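Side-chain contacts in endoglucanase (Uncultured bacterium, PDB 3X17), which probably hydrolyses internal beta-1,4-glucosidic bonds of cellulose, as a family 9 endoglucanase with an N-terminal Ig-like domain: residues 86-91 and 108-113; 188-193 and 545-550; 382-387 and 403-408; 408-413 and 456-461. All blocks are in the same frame, centred on the assembly; numbering follows the deposited sequence.

Contact 1: residues 86-91 and 108-113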
loop_
_atom_site.group_PDB
_atom_site.type_symbol
_atom_site.label_atom_id
_atom_site.label_comp_id
_atom_site.label_asym_id
_atom_site.label_seq_id
_atom_site.Cartn_x
_atom_site.Cartn_y
_atom_site.Cartn_z
ATOM N N ALA A 86 18.026 8.954 19.198
ATOM C CA ALA A 86 17.590 8.559 20.531
ATOM C C ALA A 86 16.428 7.570 20.441
ATOM O O ALA A 86 15.718 7.484 19.429
ATOM C CB ALA A 86 17.159 9.766 21.333
ATOM N N ASP A 87 16.192 6.889 21.546
ATOM C CA ASP A 87 15.027 6.036 21.686
ATOM C C ASP A 87 14.368 6.406 23.001
ATOM O O ASP A 87 14.916 6.144 24.062
ATOM C CB ASP A 87 15.475 4.580 21.707
ATOM C CG ASP A 87 14.317 3.615 21.875
ATOM O OD1 ASP A 87 13.182 4.068 22.146
ATOM O OD2 ASP A 87 14.538 2.397 21.687
ATOM N N PHE A 88 13.296 7.181 22.931
ATOM C CA PHE A 88 12.577 7.554 24.134
ATOM C C PHE A 88 11.401 6.631 24.449
ATOM O O PHE A 88 10.375 7.091 24.948
ATOM C CB PHE A 88 12.129 9.019 24.068
ATOM C CG PHE A 88 11.232 9.344 22.884
ATOM C CD1 PHE A 88 11.781 9.647 21.650
ATOM C CD2 PHE A 88 9.863 9.496 23.054
ATOM C CE1 PHE A 88 10.974 10.028 20.581
ATOM C CE2 PHE A 88 9.047 9.859 22.001
ATOM C CZ PHE A 88 9.600 10.135 20.760
ATOM N N THR A 89 11.570 5.338 24.172
ATOM C CA THR A 89 10.592 4.282 24.524
ATOM C C THR A 89 10.015 4.397 25.936
ATOM O O THR A 89 8.820 4.142 26.148
ATOM C CB THR A 89 11.223 2.862 24.382
ATOM O OG1 THR A 89 11.689 2.679 23.038
ATOM C CG2 THR A 89 10.211 1.785 24.680
ATOM N N SER A 90 10.892 4.705 26.895
ATOM C CA SER A 90 10.546 4.825 28.333
ATOM C C SER A 90 9.347 5.711 28.556
ATOM O O SER A 90 8.599 5.504 29.508
ATOM C CB SER A 90 11.710 5.456 29.122
ATOM O OG SER A 90 12.786 4.556 29.251
ATOM N N LEU A 91 9.224 6.742 27.741
ATOM C CA LEU A 91 8.148 7.673 27.852
ATOM C C LEU A 91 6.933 6.951 27.364
ATOM O O LEU A 91 6.923 6.545 26.231
ATOM C CB LEU A 91 8.435 8.880 26.973
ATOM C CG LEU A 91 7.649 10.127 27.292
ATOM C CD1 LEU A 91 7.634 11.095 26.206
ATOM C CD2 LEU A 91 6.306 9.704 27.611
ATOM N N PRO A 108 8.027 19.046 15.121
ATOM C CA PRO A 108 6.604 19.293 15.254
ATOM C C PRO A 108 6.010 18.499 16.417
ATOM O O PRO A 108 6.644 17.564 16.936
ATOM C CB PRO A 108 6.030 18.784 13.922
ATOM C CG PRO A 108 7.229 18.311 13.087
ATOM C CD PRO A 108 8.442 18.849 13.722
ATOM N N GLU A 109 4.781 18.838 16.777
ATOM C CA GLU A 109 4.072 18.150 17.840
ATOM C C GLU A 109 3.633 16.778 17.397
ATOM O O GLU A 109 3.062 16.633 16.311
ATOM C CB GLU A 109 2.802 18.915 18.199
ATOM C CG GLU A 109 2.910 19.719 19.442
ATOM C CD GLU A 109 1.660 20.519 19.693
ATOM O OE1 GLU A 109 0.635 19.903 20.042
ATOM O OE2 GLU A 109 1.692 21.752 19.515
ATOM N N PHE A 110 3.661 15.838 18.335
ATOM C CA PHE A 110 3.203 14.489 18.061
ATOM C C PHE A 110 2.528 13.932 19.308
ATOM O O PHE A 110 2.686 14.467 20.397
ATOM C CB PHE A 110 4.381 13.598 17.649
ATOM C CG PHE A 110 5.430 13.453 18.717
ATOM C CD1 PHE A 110 5.319 12.463 19.693
ATOM C CD2 PHE A 110 6.501 14.354 18.786
ATOM C CE1 PHE A 110 6.288 12.327 20.690
ATOM C CE2 PHE A 110 7.495 14.209 19.774
ATOM C CZ PHE A 110 7.389 13.200 20.719
ATOM N N ALA A 111 1.739 12.885 19.145
ATOM C CA ALA A 111 1.023 12.310 20.282
ATOM C C ALA A 111 1.659 11.011 20.753
ATOM O O ALA A 111 2.249 10.282 19.964
ATOM C CB ALA A 111 -0.480 12.083 19.933
ATOM N N ILE A 112 1.535 10.723 22.041
ATOM C CA ILE A 112 1.664 9.350 22.505
ATOM C C ILE A 112 0.297 8.853 22.927
ATOM O O ILE A 112 -0.448 9.573 23.576
ATOM C CB ILE A 112 2.693 9.207 23.644
ATOM C CG1 ILE A 112 4.095 9.470 23.091
ATOM C CG2 ILE A 112 2.634 7.814 24.231
ATOM C CD1 ILE A 112 5.011 10.220 24.023
ATOM N N GLY A 113 -0.089 7.692 22.416
ATOM C CA GLY A 113 -1.483 7.271 22.423
ATOM C C GLY A 113 -1.682 6.182 21.376
ATOM O O GLY A 113 -0.716 5.746 20.749
#

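Contact 2: residues 188-193 and 545-550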
loop_
_atom_site.group_PDB
_atom_site.type_symbol
_atom_site.label_atom_id
_atom_site.label_comp_id
_atom_site.label_asym_id
_atom_site.label_seq_id
_atom_site.Cartn_x
_atom_site.Cartn_y
_atom_site.Cartn_z
ATOM N N ALA A 188 -7.166 -5.895 -7.858
ATOM C CA ALA A 188 -7.161 -7.246 -7.324
ATOM C C ALA A 188 -6.112 -7.430 -6.221
ATOM O O ALA A 188 -6.441 -7.911 -5.127
ATOM C CB ALA A 188 -7.007 -8.281 -8.455
ATOM N N VAL A 189 -4.903 -6.897 -6.403
ATOM C CA VAL A 189 -3.879 -7.066 -5.350
ATOM C C VAL A 189 -4.191 -6.182 -4.154
ATOM O O VAL A 189 -3.743 -6.451 -3.033
ATOM C CB VAL A 189 -2.425 -6.790 -5.842
ATOM C CG1 VAL A 189 -2.070 -7.661 -7.024
ATOM C CG2 VAL A 189 -2.169 -5.295 -6.125
ATOM N N THR A 190 -4.833 -5.047 -4.420
ATOM C CA THR A 190 -5.232 -4.141 -3.363
ATOM C C THR A 190 -6.296 -4.818 -2.510
ATOM O O THR A 190 -6.156 -4.908 -1.293
ATOM C CB THR A 190 -5.813 -2.838 -3.968
ATOM O OG1 THR A 190 -4.740 -2.088 -4.547
ATOM C CG2 THR A 190 -6.495 -1.979 -2.888
ATOM N N ALA A 191 -7.311 -5.389 -3.151
ATOM C CA ALA A 191 -8.388 -6.036 -2.392
ATOM C C ALA A 191 -7.848 -7.211 -1.554
ATOM O O ALA A 191 -8.202 -7.376 -0.371
ATOM C CB ALA A 191 -9.486 -6.492 -3.314
ATOM N N ALA A 192 -6.942 -7.977 -2.154
ATOM C CA ALA A 192 -6.304 -9.122 -1.463
ATOM C C ALA A 192 -5.579 -8.649 -0.222
ATOM O O ALA A 192 -5.611 -9.322 0.800
ATOM C CB ALA A 192 -5.320 -9.834 -2.386
ATOM N N GLN A 193 -4.863 -7.531 -0.336
ATOM C CA GLN A 193 -4.084 -7.038 0.782
ATOM C C GLN A 193 -4.945 -6.443 1.907
ATOM O O GLN A 193 -4.670 -6.662 3.079
ATOM C CB GLN A 193 -2.986 -6.067 0.342
ATOM C CG GLN A 193 -1.860 -6.684 -0.448
ATOM C CD GLN A 193 -0.887 -5.633 -0.991
ATOM O OE1 GLN A 193 0.113 -5.308 -0.358
ATOM N NE2 GLN A 193 -1.167 -5.131 -2.186
ATOM N N TYR A 545 -0.728 1.507 -3.181
ATOM C CA TYR A 545 0.190 2.078 -2.205
ATOM C C TYR A 545 -0.457 2.012 -0.822
ATOM O O TYR A 545 0.193 1.679 0.157
ATOM C CB TYR A 545 0.506 3.536 -2.519
ATOM C CG TYR A 545 1.159 3.800 -3.866
ATOM C CD1 TYR A 545 1.686 2.756 -4.653
ATOM C CD2 TYR A 545 1.399 5.108 -4.267
ATOM C CE1 TYR A 545 2.360 3.041 -5.854
ATOM C CE2 TYR A 545 2.021 5.397 -5.452
ATOM C CZ TYR A 545 2.483 4.377 -6.254
ATOM O OH TYR A 545 3.169 4.730 -7.387
ATOM N N ASN A 546 -1.746 2.325 -0.774
ATOM C CA ASN A 546 -2.511 2.334 0.451
ATOM C C ASN A 546 -2.727 0.956 1.058
ATOM O O ASN A 546 -3.000 0.824 2.251
ATOM C CB ASN A 546 -3.842 3.063 0.233
ATOM C CG ASN A 546 -3.781 4.506 0.709
ATOM O OD1 ASN A 546 -2.932 5.256 0.250
ATOM N ND2 ASN A 546 -4.532 4.829 1.774
ATOM N N ALA A 547 -2.641 -0.068 0.223
ATOM C CA ALA A 547 -2.958 -1.426 0.659
ATOM C C ALA A 547 -1.957 -1.925 1.710
ATOM O O ALA A 547 -2.358 -2.412 2.745
ATOM C CB ALA A 547 -3.003 -2.363 -0.532
ATOM N N PRO A 548 -0.641 -1.808 1.439
ATOM C CA PRO A 548 0.278 -2.251 2.491
ATOM C C PRO A 548 0.322 -1.263 3.657
ATOM O O PRO A 548 0.690 -1.645 4.773
ATOM C CB PRO A 548 1.647 -2.319 1.772
ATOM C CG PRO A 548 1.503 -1.373 0.596
ATOM C CD PRO A 548 0.056 -1.502 0.173
ATOM N N LEU A 549 -0.025 0.001 3.406
ATOM C CA LEU A 549 -0.179 0.957 4.499
ATOM C C LEU A 549 -1.277 0.525 5.482
ATOM O O LEU A 549 -1.080 0.556 6.692
ATOM C CB LEU A 549 -0.418 2.395 3.986
ATOM C CG LEU A 549 -0.722 3.458 5.050
ATOM C CD1 LEU A 549 0.385 3.562 6.127
ATOM C CD2 LEU A 549 -1.031 4.846 4.428
ATOM N N VAL A 550 -2.444 0.198 4.969
ATOM C CA VAL A 550 -3.515 -0.318 5.811
ATOM C C VAL A 550 -3.056 -1.603 6.529
ATOM O O VAL A 550 -3.323 -1.762 7.710
ATOM C CB VAL A 550 -4.805 -0.630 4.990
ATOM C CG1 VAL A 550 -5.779 -1.532 5.796
ATOM C CG2 VAL A 550 -5.501 0.667 4.581
#

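Contact 3: residues 382-387 and 403-408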
loop_
_atom_site.group_PDB
_atom_site.type_symbol
_atom_site.label_atom_id
_atom_site.label_comp_id
_atom_site.label_asym_id
_atom_site.label_seq_id
_atom_site.Cartn_x
_atom_site.Cartn_y
_atom_site.Cartn_z
ATOM N N LEU A 382 1.663 -13.608 -0.987
ATOM C CA LEU A 382 0.392 -13.928 -0.337
ATOM C C LEU A 382 0.070 -15.421 -0.477
ATOM O O LEU A 382 -0.553 -16.039 0.389
ATOM C CB LEU A 382 -0.741 -13.100 -0.941
ATOM C CG LEU A 382 -0.702 -11.566 -0.795
ATOM C CD1 LEU A 382 -1.825 -10.881 -1.609
ATOM C CD2 LEU A 382 -0.780 -11.106 0.665
ATOM N N GLY A 383 0.517 -16.011 -1.571
ATOM C CA GLY A 383 0.278 -17.428 -1.764
ATOM C C GLY A 383 1.193 -18.221 -0.847
ATOM O O GLY A 383 0.757 -19.164 -0.189
ATOM N N TYR A 384 2.474 -17.856 -0.829
ATOM C CA TYR A 384 3.421 -18.471 0.105
ATOM C C TYR A 384 2.830 -18.484 1.506
ATOM O O TYR A 384 2.759 -19.526 2.145
ATOM C CB TYR A 384 4.726 -17.675 0.137
ATOM C CG TYR A 384 5.719 -18.080 -0.914
ATOM C CD1 TYR A 384 5.621 -17.609 -2.225
ATOM C CD2 TYR A 384 6.828 -18.843 -0.571
ATOM C CE1 TYR A 384 6.586 -17.956 -3.193
ATOM C CE2 TYR A 384 7.789 -19.163 -1.505
ATOM C CZ TYR A 384 7.659 -18.746 -2.812
ATOM O OH TYR A 384 8.656 -19.080 -3.705
ATOM N N PHE A 385 2.364 -17.320 1.956
ATOM C CA PHE A 385 1.929 -17.152 3.336
ATOM C C PHE A 385 0.654 -17.930 3.605
ATOM O O PHE A 385 0.498 -18.506 4.674
ATOM C CB PHE A 385 1.729 -15.670 3.672
ATOM C CG PHE A 385 1.554 -15.391 5.154
ATOM C CD1 PHE A 385 2.656 -15.438 6.029
ATOM C CD2 PHE A 385 0.296 -15.126 5.677
ATOM C CE1 PHE A 385 2.486 -15.249 7.394
ATOM C CE2 PHE A 385 0.130 -14.872 7.031
ATOM C CZ PHE A 385 1.237 -14.927 7.897
ATOM N N ASP A 386 -0.282 -17.906 2.653
ATOM C CA ASP A 386 -1.608 -18.483 2.877
ATOM C C ASP A 386 -1.544 -20.005 2.807
ATOM O O ASP A 386 -2.188 -20.705 3.590
ATOM C CB ASP A 386 -2.625 -17.958 1.860
ATOM C CG ASP A 386 -3.185 -16.606 2.254
ATOM O OD1 ASP A 386 -2.835 -16.129 3.365
ATOM O OD2 ASP A 386 -3.902 -15.983 1.437
ATOM N N TYR A 387 -0.735 -20.517 1.892
ATOM C CA TYR A 387 -0.408 -21.934 1.892
ATOM C C TYR A 387 0.159 -22.453 3.246
ATOM O O TYR A 387 -0.397 -23.377 3.841
ATOM C CB TYR A 387 0.584 -22.247 0.780
ATOM C CG TYR A 387 0.813 -23.742 0.589
ATOM C CD1 TYR A 387 1.468 -24.499 1.569
ATOM C CD2 TYR A 387 0.447 -24.371 -0.597
ATOM C CE1 TYR A 387 1.720 -25.857 1.385
ATOM C CE2 TYR A 387 0.704 -25.725 -0.802
ATOM C CZ TYR A 387 1.316 -26.472 0.203
ATOM O OH TYR A 387 1.538 -27.828 0.000
ATOM N N VAL A 403 8.176 -21.947 3.802
ATOM C CA VAL A 403 8.530 -21.341 5.083
ATOM C C VAL A 403 9.911 -20.710 4.978
ATOM O O VAL A 403 10.100 -19.539 5.325
ATOM C CB VAL A 403 8.464 -22.363 6.277
ATOM C CG1 VAL A 403 9.192 -21.813 7.487
ATOM C CG2 VAL A 403 7.007 -22.650 6.676
ATOM N N GLN A 404 10.880 -21.511 4.536
ATOM C CA GLN A 404 12.258 -21.051 4.353
ATOM C C GLN A 404 12.363 -19.770 3.483
ATOM O O GLN A 404 13.126 -18.852 3.803
ATOM C CB GLN A 404 13.089 -22.190 3.738
ATOM C CG GLN A 404 14.401 -21.731 3.102
ATOM C CD GLN A 404 14.455 -21.933 1.589
ATOM O OE1 GLN A 404 15.399 -21.470 0.930
ATOM N NE2 GLN A 404 13.456 -22.630 1.029
ATOM N N ARG A 405 11.621 -19.716 2.374
ATOM C CA ARG A 405 11.581 -18.502 1.565
ATOM C C ARG A 405 10.983 -17.308 2.303
ATOM O O ARG A 405 11.514 -16.196 2.227
ATOM C CB ARG A 405 10.892 -18.760 0.228
ATOM C CG ARG A 405 11.510 -19.928 -0.511
ATOM C CD ARG A 405 11.725 -19.640 -1.970
ATOM N NE ARG A 405 13.040 -20.084 -2.421
ATOM C CZ ARG A 405 13.347 -21.321 -2.824
ATOM N NH1 ARG A 405 12.440 -22.306 -2.802
ATOM N NH2 ARG A 405 14.585 -21.578 -3.240
ATOM N N ILE A 406 9.963 -17.552 3.117
ATOM C CA ILE A 406 9.366 -16.469 3.893
ATOM C C ILE A 406 10.376 -15.873 4.881
ATOM O O ILE A 406 10.504 -14.643 4.996
ATOM C CB ILE A 406 8.089 -16.932 4.618
ATOM C CG1 ILE A 406 6.987 -17.213 3.600
ATOM C CG2 ILE A 406 7.621 -15.875 5.626
ATOM C CD1 ILE A 406 5.721 -17.847 4.184
ATOM N N LEU A 407 11.140 -16.742 5.550
ATOM C CA LEU A 407 12.101 -16.270 6.553
ATOM C C LEU A 407 13.327 -15.618 5.922
ATOM O O LEU A 407 13.853 -14.616 6.434
ATOM C CB LEU A 407 12.505 -17.395 7.517
ATOM C CG LEU A 407 11.333 -18.082 8.257
ATOM C CD1 LEU A 407 11.867 -19.335 8.973
ATOM C CD2 LEU A 407 10.656 -17.142 9.281
ATOM N N GLU A 408 13.755 -16.170 4.793
ATOM C CA GLU A 408 14.830 -15.570 4.006
ATOM C C GLU A 408 14.442 -14.165 3.465
ATOM O O GLU A 408 15.224 -13.220 3.565
ATOM C CB GLU A 408 15.286 -16.537 2.881
ATOM C CG GLU A 408 16.374 -15.999 1.962
ATOM C CD GLU A 408 17.650 -15.546 2.707
ATOM O OE1 GLU A 408 17.901 -16.040 3.835
ATOM O OE2 GLU A 408 18.397 -14.693 2.160
#

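Contact 4: residues 408-413 and 456-461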
loop_
_atom_site.group_PDB
_atom_site.type_symbol
_atom_site.label_atom_id
_atom_site.label_comp_id
_atom_site.label_asym_id
_atom_site.label_seq_id
_atom_site.Cartn_x
_atom_site.Cartn_y
_atom_site.Cartn_z
ATOM N N GLU A 408 13.755 -16.170 4.793
ATOM C CA GLU A 408 14.830 -15.570 4.006
ATOM C C GLU A 408 14.442 -14.165 3.465
ATOM O O GLU A 408 15.224 -13.220 3.565
ATOM C CB GLU A 408 15.286 -16.537 2.881
ATOM C CG GLU A 408 16.374 -15.999 1.962
ATOM C CD GLU A 408 17.650 -15.546 2.707
ATOM O OE1 GLU A 408 17.901 -16.040 3.835
ATOM O OE2 GLU A 408 18.397 -14.693 2.160
ATOM N N GLY A 409 13.206 -14.010 2.988
ATOM C CA GLY A 409 12.730 -12.713 2.492
ATOM C C GLY A 409 12.791 -11.623 3.554
ATOM O O GLY A 409 13.384 -10.548 3.359
ATOM N N ALA A 410 12.282 -11.939 4.732
ATOM C CA ALA A 410 12.378 -11.010 5.828
ATOM C C ALA A 410 13.854 -10.743 6.106
ATOM O O ALA A 410 14.249 -9.602 6.324
ATOM C CB ALA A 410 11.669 -11.553 7.046
ATOM N N ARG A 411 14.682 -11.782 6.026
ATOM C CA ARG A 411 16.082 -11.617 6.402
ATOM C C ARG A 411 16.810 -10.643 5.469
ATOM O O ARG A 411 17.401 -9.665 5.922
ATOM C CB ARG A 411 16.818 -12.969 6.508
ATOM C CG ARG A 411 17.737 -13.067 7.731
ATOM C CD ARG A 411 18.482 -14.400 7.810
ATOM N NE ARG A 411 17.552 -15.516 7.945
ATOM C CZ ARG A 411 17.497 -16.557 7.114
ATOM N NH1 ARG A 411 18.384 -16.673 6.133
ATOM N NH2 ARG A 411 16.568 -17.492 7.278
ATOM N N SER A 412 16.684 -10.839 4.163
ATOM C CA SER A 412 17.214 -9.812 3.259
ATOM C C SER A 412 16.615 -8.412 3.497
ATOM O O SER A 412 17.350 -7.434 3.509
ATOM C CB SER A 412 17.119 -10.228 1.787
ATOM O OG SER A 412 15.774 -10.486 1.457
ATOM N N VAL A 413 15.304 -8.309 3.719
ATOM C CA VAL A 413 14.741 -7.001 4.056
ATOM C C VAL A 413 15.441 -6.406 5.289
ATOM O O VAL A 413 15.893 -5.261 5.252
ATOM C CB VAL A 413 13.207 -7.013 4.236
ATOM C CG1 VAL A 413 12.742 -5.687 4.781
ATOM C CG2 VAL A 413 12.531 -7.281 2.894
ATOM N N PRO A 456 11.184 -9.669 17.757
ATOM C CA PRO A 456 10.945 -8.265 18.022
ATOM C C PRO A 456 11.655 -7.313 17.092
ATOM O O PRO A 456 11.093 -6.304 16.800
ATOM C CB PRO A 456 11.445 -8.119 19.441
ATOM C CG PRO A 456 11.180 -9.376 20.016
ATOM C CD PRO A 456 11.433 -10.395 19.000
ATOM N N GLU A 457 12.858 -7.618 16.648
ATOM C CA GLU A 457 13.517 -6.715 15.741
ATOM C C GLU A 457 12.774 -6.590 14.426
ATOM O O GLU A 457 12.858 -5.607 13.789
ATOM C CB GLU A 457 14.980 -7.065 15.529
ATOM C CG GLU A 457 15.275 -8.275 14.719
ATOM C CD GLU A 457 16.730 -8.685 14.795
ATOM O OE1 GLU A 457 17.532 -8.007 15.450
ATOM O OE2 GLU A 457 17.078 -9.677 14.169
ATOM N N TYR A 458 12.040 -7.599 14.025
ATOM C CA TYR A 458 11.331 -7.523 12.745
ATOM C C TYR A 458 10.153 -6.561 12.903
ATOM O O TYR A 458 9.945 -5.671 12.083
ATOM C CB TYR A 458 10.859 -8.893 12.283
ATOM C CG TYR A 458 11.927 -9.727 11.597
ATOM C CD1 TYR A 458 13.209 -9.236 11.389
ATOM C CD2 TYR A 458 11.651 -11.019 11.184
ATOM C CE1 TYR A 458 14.201 -10.035 10.806
ATOM C CE2 TYR A 458 12.613 -11.808 10.571
ATOM C CZ TYR A 458 13.880 -11.314 10.377
ATOM O OH TYR A 458 14.799 -12.088 9.699
ATOM N N GLU A 459 9.473 -6.664 14.035
ATOM C CA GLU A 459 8.355 -5.785 14.328
ATOM C C GLU A 459 8.807 -4.330 14.466
ATOM O O GLU A 459 8.141 -3.393 13.976
ATOM C CB GLU A 459 7.660 -6.257 15.597
ATOM C CG GLU A 459 6.234 -5.768 15.742
ATOM C CD GLU A 459 5.523 -6.407 16.934
ATOM O OE1 GLU A 459 5.159 -7.589 16.842
ATOM O OE2 GLU A 459 5.388 -5.754 17.981
ATOM N N ARG A 460 9.985 -4.146 15.046
ATOM C CA ARG A 460 10.567 -2.815 15.085
ATOM C C ARG A 460 10.851 -2.309 13.663
ATOM O O ARG A 460 10.551 -1.157 13.346
ATOM C CB ARG A 460 11.838 -2.747 15.946
ATOM C CG ARG A 460 12.450 -1.319 15.992
ATOM C CD ARG A 460 13.735 -1.260 16.839
ATOM N NE ARG A 460 14.894 -1.800 16.117
ATOM C CZ ARG A 460 15.537 -2.927 16.443
ATOM N NH1 ARG A 460 15.142 -3.636 17.501
ATOM N NH2 ARG A 460 16.570 -3.349 15.709
ATOM N N ALA A 461 11.450 -3.161 12.833
ATOM C CA ALA A 461 11.789 -2.767 11.477
ATOM C C ALA A 461 10.538 -2.432 10.671
ATOM O O ALA A 461 10.576 -1.548 9.837
ATOM C CB ALA A 461 12.627 -3.845 10.769
#

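Contact 1: residues 86-91 and 108-113
L91 and I112 hold the closest pair of CA atoms, 8.6 Å apart, and no hydrogen bond crosses between the two segments. Four buried side chains make the contact. F88 and F110 reach toward each other from opposite directions. The CE2 and CZ atoms of F88 meet the CE1 and CZ atoms of F110. F88 CZ lies 3.8 Å from F110 CZ. The ring planes are tilted by 47° and the centroids are 5.8 Å apart, so the pair is oblique. Both CG atoms sit between the backbone N and the carbonyl carbon (chi1 59° in F88, 62° in F110), which turns each ring toward the other segment. Y25 meets both rings edge-to-face. An alanine in place of F88 would probably open a gap beside F110 and deprive Y25 of a ring partner. The second pair is aliphatic. I112 CD1 touches both methyls of L91, with CD1 at 3.5 Å and CD2 at 3.8 Å. A turn closed by the bond from L91 N to F88 O, at 3.0 Å, sets L91 beside F88, with both side chains turned toward segment 108-113. W65, I55 and Y97 line the same interior. The turn that follows strand 82-87 thus packs against strand 110-112 through apolar side chains, as in the beta-sandwich core of an Ig-like domain.

Contact 2: residues 188-193 and 545-550
The amide of Q193 is the flat group of this contact, and the methyl of A547 lies over one of its faces. The methyl covers the nitrogen end of the amide: A547 CB stands above Q193 NE2, at 3.7 Å, and is 3.9 Å from Q193 CD. P548 approaches from the same face, nearer the oxygen, with its CD 3.8 Å from Q193 OE1. In the plane of the amide lies V189 O, one turn back on the same helix. Q193 NE2 donates to it at 3.0 Å, with an N-H...O angle of 158°. This bond fixes the rotation of the amide and keeps its face turned to A547. V189 O also takes the ordinary helix bond from Q193 N. The two donors come from opposite faces of the carbonyl plane, and NE2 stands well above that plane. Q193 CB also packs on the alanine methyl, at 3.8 Å from A547 CB. T190 meets that methyl with its CA and CG2, while its OG1 is bonded to T186 O.

The helix axes run nearly parallel, at 9°, and come within 8.7 Å. The small side chain of A547 is consistent with this close spacing. Helix 543-558 is kinked at P548, whose N carries no hydrogen for the turn before. The parallel course is consistent with two helices of one layer in the (alpha/alpha)6 barrel. Y127 of helix 115-130 touches both T190 and A547, and helix 435-452 covers Q193 with M444 and P548 with K437.

Contact 3: residues 382-387 and 403-408
Y384, F385, R405 and I406 join two consecutive helices of the (alpha/alpha)6 barrel, 381-390 and 396-418. The axes cross at -124° and pass 9.8 Å apart. The apolar part centres on I406. Its CG1 is anti to the carbonyl carbon (chi1 -69°) and the chain runs on extended to CD1, which enters the corner between Y384 and F385. There I406 CD1 lies 3.9 Å from F385 CA and 4.3 Å from F385 CD1. I406 CG1 is 4.2 Å from Y384 CB. F385 also stacks on F448, of helix 435-452.

The second kind of contact is that of an aromatic ring with the stem of an arginine. R405 CB comes 3.6 Å from Y384 CE2, and the chain then bends at chi2 and chi3. Its guanidinium stands almost upright to the tyrosine ring, with planes 81° apart, so it does not stack on it.

The hydroxyl of Y384 finds its hydrogen-bond partner outside the contact, in P369 O, and the ring also meets Y371 edge-to-face. With an alanine at Y384, P369 O would probably lose this hydroxyl partner and the stem of R405 the ring it leans on. Across the contact the hydroxyl makes no hydrogen bond; Y384 OH touches the CD methylene of R405, at 3.6 Å from CD.

Contact 4: residues 408-413 and 456-461
A410 and Y458 form the tight, buried part of this contact. The methyl of A410 points at segment 456-461 and meets the outer part of the tyrosine ring obliquely. A410 CB is 3.7 Å from Y458 CE2 and 4.0 Å from Y458 CZ. The ring reaches this far because its CG lies opposite the carbonyl carbon (chi1 -81°), which sends the long side chain across to the other helix. The backbones stay well apart, with the CA atoms of A410 and Y458 7.8 Å from each other. A large ring set against a small methyl spans that distance. F414 and R455 also meet the ring, R455 by a cation-pi contact.

Both helices, 396-418 and 456-469, belong to the helical (alpha/alpha)6 barrel domain of the enzyme. Helix 435-452 comes between them in the chain and packs against the same region, with A449 on A410 and L446 on A461.

Toward solvent the contact thins out. Here R411 passes obliquely by the end of the tyrosine. Y458 OH lies 3.6 Å from R411 CA and 3.7 Å from R411 CG, so the hydroxyl rests on the carbon stem. Bent at chi3, the chain carries the guanidinium away from the hydroxyl and back over E408; its plane is 27° from that of the ring, without a stack. R411 is exposed and forms a salt bridge with E408, one turn earlier; the modelled length of that bridge is too short to be trusted. On the exposed flank of the same helix, S412 OG donates to G409 O at 3.1 Å. V413 N bonds to the same oxygen.

Contact 1 belongs to the Ig-like domain, whereas contacts 2, 3 and 4 lie in the helical catalytic domain. Contact 2 is the most central, about 5 Å from the chain centre, and pairs a buried amide with small side chains. Contacts 3 and 4 lie farther out, share helix 396-418 and overlap at E408. In each a tyrosine meets the stem of a rim arginine, partly exposed R405 and exposed R411, beside a buried apolar patch. Contact 1 is wholly buried like contact 2, but in a beta-sandwich and purely apolar. Contacts 2 and 3 touch through A192 CB and L382 CD1, 3.7 Å apart. Contacts 1 and 4 come within about 6 Å at their nearest atoms.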